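Local coordinates for glutathione S-transferase enzyme with thioredoxin-like domain (Xenorhabdus nematophila, PDB 4L8E), which probably acts as a glutathione transferase, joining glutathione to electrophilic substrates, and binds two glutathione molecules per subunit, at residues 47-52 against 108-113; 169-174 against 211-216. All blocks are in the same frame, centred on the assembly; numbering follows the deposited sequence.

Contact 1 (47-52 against 108-113); sequences EEVGLP and NKTGRF
E48 and F113 meet with their side chains at about a right angle: the CB of E48 stands 3.5 Å from CE2 of F113, approaching the ring obliquely. The carboxylate beyond it is turned 58° from the ring plane; its OE2 forms a salt bridge with R223, next to helix 224-230, while OE1 stays near CZ of F113. V49 touches the same ring differently, its CG2 lying at the rim, near the ring plane, 3.8 Å from F113 CE2. That CG2 also packs 4.0 Å from CB of R112 as the two side chains run antiparallel alongside one another. The other branch, CG1, is set anti to the backbone N (chi1 172°) and meets CG2 of T110 tip to tip at 4.2 Å. These V49 contacts describe one of two deposited conformers. CD2 of L51 completes the apolar row, coming within 4.2 Å of T110 CG2.

The helices involved, 37-49 and 99-110, belong to the thioredoxin-like domain of the glutathione transferase fold. Each stops just short of a glycine with positive phi, G50 and G111, and over 48-51 and 110-113, which span these turns, the chain runs in nearly opposite directions, 168° apart. No hydrogen bond spans the two segments, so apolar packing carries the contact. Within 108-113, T110 OG1 accepts from R112 N at 3.2 Å, an ST turn, while also hydrogen-bonding L106 O; this fixes the hydroxyl and leaves the methyl pointing at V49 and L51. The bent R112 chain folds back so that one guanidinium face receives F113 CE2, offset toward the rim. R112 NH1 stays 6.0 Å from E48 OE1, too far for a salt bridge, although the opposite charges may attract weakly.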
# COMPACT_ATOMS: atom_id res chain seq x y z
N GLU A 47 1.46 11.60 -18.52
CA GLU A 47 1.05 12.83 -19.19
C GLU A 47 1.72 14.09 -18.59
O GLU A 47 2.02 15.03 -19.32
CB GLU A 47 -0.46 12.97 -19.17
CG GLU A 47 -1.21 11.97 -20.06
CD GLU A 47 -0.93 12.12 -21.56
OE1 GLU A 47 -0.69 13.25 -22.03
OE2 GLU A 47 -1.03 11.09 -22.27
N GLU A 48 1.93 14.09 -17.28
CA GLU A 48 2.67 15.18 -16.63
C GLU A 48 4.11 15.27 -17.13
O GLU A 48 4.63 16.36 -17.39
CB GLU A 48 2.67 15.01 -15.10
CG GLU A 48 1.34 15.19 -14.43
CD GLU A 48 0.88 16.65 -14.29
OE1 GLU A 48 1.60 17.60 -14.72
OE2 GLU A 48 -0.23 16.84 -13.75
N VAL A 49 4.77 14.12 -17.28
CA VAL A 49 6.17 14.13 -17.66
C VAL A 49 6.35 14.21 -19.18
O VAL A 49 7.34 14.75 -19.65
CB VAL A 49 6.89 12.88 -17.12
CG1 VAL A 49 8.30 12.80 -17.67
CG2 VAL A 49 6.92 12.92 -15.62
N GLY A 50 5.38 13.69 -19.92
CA GLY A 50 5.50 13.63 -21.38
C GLY A 50 6.37 12.47 -21.83
O GLY A 50 7.02 12.54 -22.89
N LEU A 51 6.39 11.41 -21.03
CA LEU A 51 7.17 10.22 -21.35
C LEU A 51 6.36 9.39 -22.33
O LEU A 51 5.19 9.10 -22.07
CB LEU A 51 7.39 9.42 -20.06
CG LEU A 51 8.55 8.44 -19.98
CD1 LEU A 51 9.88 9.14 -20.17
CD2 LEU A 51 8.49 7.75 -18.62
N PRO A 52 6.95 9.03 -23.48
CA PRO A 52 6.16 8.22 -24.42
C PRO A 52 5.73 6.89 -23.84
O PRO A 52 6.51 6.22 -23.14
CB PRO A 52 7.11 7.99 -25.59
CG PRO A 52 8.16 9.01 -25.46
CD PRO A 52 8.29 9.32 -24.01
N ASN A 108 11.55 7.89 -9.81
CA ASN A 108 12.99 7.75 -9.68
C ASN A 108 13.69 7.81 -11.02
O ASN A 108 14.73 8.45 -11.16
CB ASN A 108 13.37 6.43 -8.98
CG ASN A 108 13.07 6.45 -7.51
OD1 ASN A 108 12.92 7.51 -6.91
ND2 ASN A 108 13.00 5.26 -6.89
N LYS A 109 13.11 7.17 -12.02
CA LYS A 109 13.70 7.15 -13.36
C LYS A 109 13.76 8.55 -13.99
O LYS A 109 14.77 8.93 -14.56
CB LYS A 109 12.91 6.22 -14.27
CG LYS A 109 13.60 6.03 -15.61
CD LYS A 109 12.96 4.94 -16.45
CE LYS A 109 13.89 4.61 -17.62
NZ LYS A 109 13.16 4.02 -18.72
N THR A 110 12.69 9.33 -13.82
CA THR A 110 12.58 10.64 -14.45
C THR A 110 13.08 11.79 -13.58
O THR A 110 13.34 12.88 -14.09
CB THR A 110 11.14 10.97 -14.78
OG1 THR A 110 10.38 11.02 -13.56
CG2 THR A 110 10.54 9.90 -15.72
N GLY A 111 13.17 11.55 -12.28
CA GLY A 111 13.51 12.58 -11.31
C GLY A 111 12.39 13.60 -11.09
O GLY A 111 12.65 14.69 -10.58
N ARG A 112 11.16 13.23 -11.45
CA ARG A 112 10.00 14.11 -11.36
C ARG A 112 8.97 13.62 -10.36
O ARG A 112 8.78 12.44 -10.18
CB ARG A 112 9.32 14.24 -12.74
CG ARG A 112 10.26 14.64 -13.87
CD ARG A 112 10.58 16.10 -13.87
NE ARG A 112 9.42 16.94 -13.58
CZ ARG A 112 8.54 17.37 -14.48
NH1 ARG A 112 7.53 18.13 -14.07
NH2 ARG A 112 8.66 17.05 -15.76
N PHE A 113 8.30 14.58 -9.71
CA PHE A 113 7.14 14.33 -8.85
C PHE A 113 7.44 13.55 -7.58
O PHE A 113 6.55 12.96 -6.96
CB PHE A 113 5.94 13.79 -9.66
CG PHE A 113 5.52 14.75 -10.73
CD1 PHE A 113 4.91 15.95 -10.41
CD2 PHE A 113 5.83 14.50 -12.06
CE1 PHE A 113 4.58 16.86 -11.38
CE2 PHE A 113 5.52 15.43 -13.06
CZ PHE A 113 4.89 16.60 -12.73

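Contact 2 (169-174 against 211-216); sequences KVLNTQ and PAVKKW
The carboxamide of N172 turns OD1 toward the first turn of helix 211-221, its side chain crossing that of P211 at about a right angle. OD1 takes a hydrogen bond from V213 N at 3.2 Å, with the donor tilted 21° from the carbonyl plane, and a weak, strongly bent one from A212 N at 2.9 Å. P211 N is also close to OD1, but as a proline nitrogen it cannot donate. The other flat group, the W216 indole, has the backbone O of V213 at its edge, in plane, while its NE1 is hydrogen-bonded to D190.

This is a helix-helix junction in the all-helical C-terminal domain of the glutathione transferase fold. The axes of the two segments pass 8.0 Å apart with their directions 74° from each other, a steep crossing that brings one helix start against the flank of helix 154-175. N172 reaches it because its CG is anti to the backbone N (chi1 -169°), which carries the amide out to the N-terminal N-H groups; these, together with the helix dipole, would be expected to polarise the buried C=O.

Beside the polar pair lies an apolar one. The L171 and V213 side chains cross at about a right angle, and CD2 of L171 lies 3.9 Å from V213 CG2. W130 and V193 pack against L171 from helices 118-145 and 188-197. A212 CB lies 3.2 Å from N172 OD1, with the N172 backbone O farther off, and V213 CG2 rests against the helix backbone itself, 3.6 Å from N172 CA.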
# COMPACT_ATOMS: atom_id res chain seq x y z
N LYS A 169 -11.65 12.67 6.11
CA LYS A 169 -11.33 13.58 7.21
C LYS A 169 -9.81 13.68 7.41
O LYS A 169 -9.27 14.77 7.58
CB LYS A 169 -12.01 13.13 8.50
CG LYS A 169 -11.68 13.99 9.69
CD LYS A 169 -12.31 13.42 10.97
CE LYS A 169 -12.26 14.42 12.10
NZ LYS A 169 -12.62 13.79 13.40
N VAL A 170 -9.13 12.54 7.34
CA VAL A 170 -7.66 12.52 7.42
C VAL A 170 -7.09 13.36 6.26
O VAL A 170 -6.18 14.18 6.45
CB VAL A 170 -7.14 11.07 7.39
CG1 VAL A 170 -5.63 11.03 7.13
CG2 VAL A 170 -7.46 10.35 8.72
N LEU A 171 -7.59 13.10 5.07
CA LEU A 171 -7.12 13.82 3.89
C LEU A 171 -7.35 15.33 4.05
O LEU A 171 -6.44 16.15 3.81
CB LEU A 171 -7.83 13.27 2.65
CG LEU A 171 -7.46 13.89 1.30
CD1 LEU A 171 -6.00 13.63 1.02
CD2 LEU A 171 -8.34 13.35 0.20
N ASN A 172 -8.54 15.70 4.47
CA ASN A 172 -8.88 17.11 4.60
C ASN A 172 -7.99 17.79 5.64
O ASN A 172 -7.55 18.92 5.47
CB ASN A 172 -10.33 17.26 5.02
CG ASN A 172 -10.82 18.67 4.92
OD1 ASN A 172 -11.12 19.16 3.83
ND2 ASN A 172 -10.96 19.34 6.07
N THR A 173 -7.77 17.09 6.75
CA THR A 173 -6.94 17.63 7.82
C THR A 173 -5.53 17.93 7.31
O THR A 173 -4.97 18.98 7.63
CB THR A 173 -6.95 16.68 9.03
OG1 THR A 173 -8.26 16.72 9.62
CG2 THR A 173 -5.93 17.10 10.08
N GLN A 174 -4.95 17.04 6.51
CA GLN A 174 -3.62 17.31 5.97
C GLN A 174 -3.64 18.47 4.97
O GLN A 174 -2.73 19.30 4.96
CB GLN A 174 -3.02 16.06 5.35
CG GLN A 174 -1.59 16.25 4.84
CD GLN A 174 -0.62 16.73 5.90
OE1 GLN A 174 -0.55 16.16 6.97
NE2 GLN A 174 0.12 17.81 5.61
N PRO A 211 -13.88 20.72 2.89
CA PRO A 211 -13.67 21.87 1.99
C PRO A 211 -12.24 21.94 1.43
O PRO A 211 -12.08 22.39 0.29
CB PRO A 211 -14.00 23.09 2.85
CG PRO A 211 -14.03 22.61 4.25
CD PRO A 211 -14.28 21.14 4.25
N ALA A 212 -11.24 21.52 2.20
CA ALA A 212 -9.88 21.51 1.70
C ALA A 212 -9.71 20.48 0.61
O ALA A 212 -8.97 20.71 -0.35
CB ALA A 212 -8.87 21.27 2.81
N VAL A 213 -10.36 19.33 0.75
CA VAL A 213 -10.34 18.31 -0.31
C VAL A 213 -11.00 18.87 -1.57
O VAL A 213 -10.48 18.68 -2.69
CB VAL A 213 -11.05 17.00 0.12
CG1 VAL A 213 -11.01 15.96 -1.01
CG2 VAL A 213 -10.40 16.40 1.37
N LYS A 214 -12.14 19.53 -1.41
CA LYS A 214 -12.85 20.13 -2.54
C LYS A 214 -11.95 21.11 -3.30
O LYS A 214 -11.87 21.08 -4.53
CB LYS A 214 -14.13 20.83 -2.07
CG LYS A 214 -14.95 21.39 -3.22
CD LYS A 214 -16.23 22.05 -2.77
CE LYS A 214 -17.00 22.62 -3.96
NZ LYS A 214 -18.35 23.03 -3.55
N LYS A 215 -11.28 22.01 -2.58
CA LYS A 215 -10.40 22.97 -3.27
C LYS A 215 -9.22 22.28 -3.96
O LYS A 215 -8.83 22.67 -5.06
CB LYS A 215 -9.90 24.07 -2.33
CG LYS A 215 -10.99 25.00 -1.82
CD LYS A 215 -10.39 26.23 -1.17
CE LYS A 215 -11.46 27.17 -0.60
NZ LYS A 215 -12.27 26.54 0.50
N TRP A 216 -8.66 21.25 -3.33
CA TRP A 216 -7.54 20.51 -3.90
C TRP A 216 -7.99 19.74 -5.16
O TRP A 216 -7.27 19.73 -6.16
CB TRP A 216 -6.95 19.62 -2.80
CG TRP A 216 -5.96 18.59 -3.16
CD1 TRP A 216 -4.60 18.71 -3.16
CD2 TRP A 216 -6.24 17.23 -3.52
NE1 TRP A 216 -4.02 17.52 -3.50
CE2 TRP A 216 -5.01 16.60 -3.73
CE3 TRP A 216 -7.42 16.50 -3.68
CZ2 TRP A 216 -4.92 15.26 -4.12
CZ3 TRP A 216 -7.32 15.17 -4.06
CH2 TRP A 216 -6.09 14.57 -4.27

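Overall arrangement
Both segments of contact 1 precede both of contact 2 along the chain. Their centres are 26 Å apart and their nearest atoms about 11 Å, without touching. Contact 1 joins the ends of helices 37-49 and 99-110, which accompany the four-stranded sheet of the thioredoxin-like part; contact 2 joins helices 154-175 and 211-221 of the helical part. The two share no helix or strand. Helix 224-230, which follows helix 211-221 in the chain, packs back on E48, giving the halves a link near contact 1. Glutathione binds to residues from both parts, and the side chain of V213 is about 14 Å from a bound glutathione.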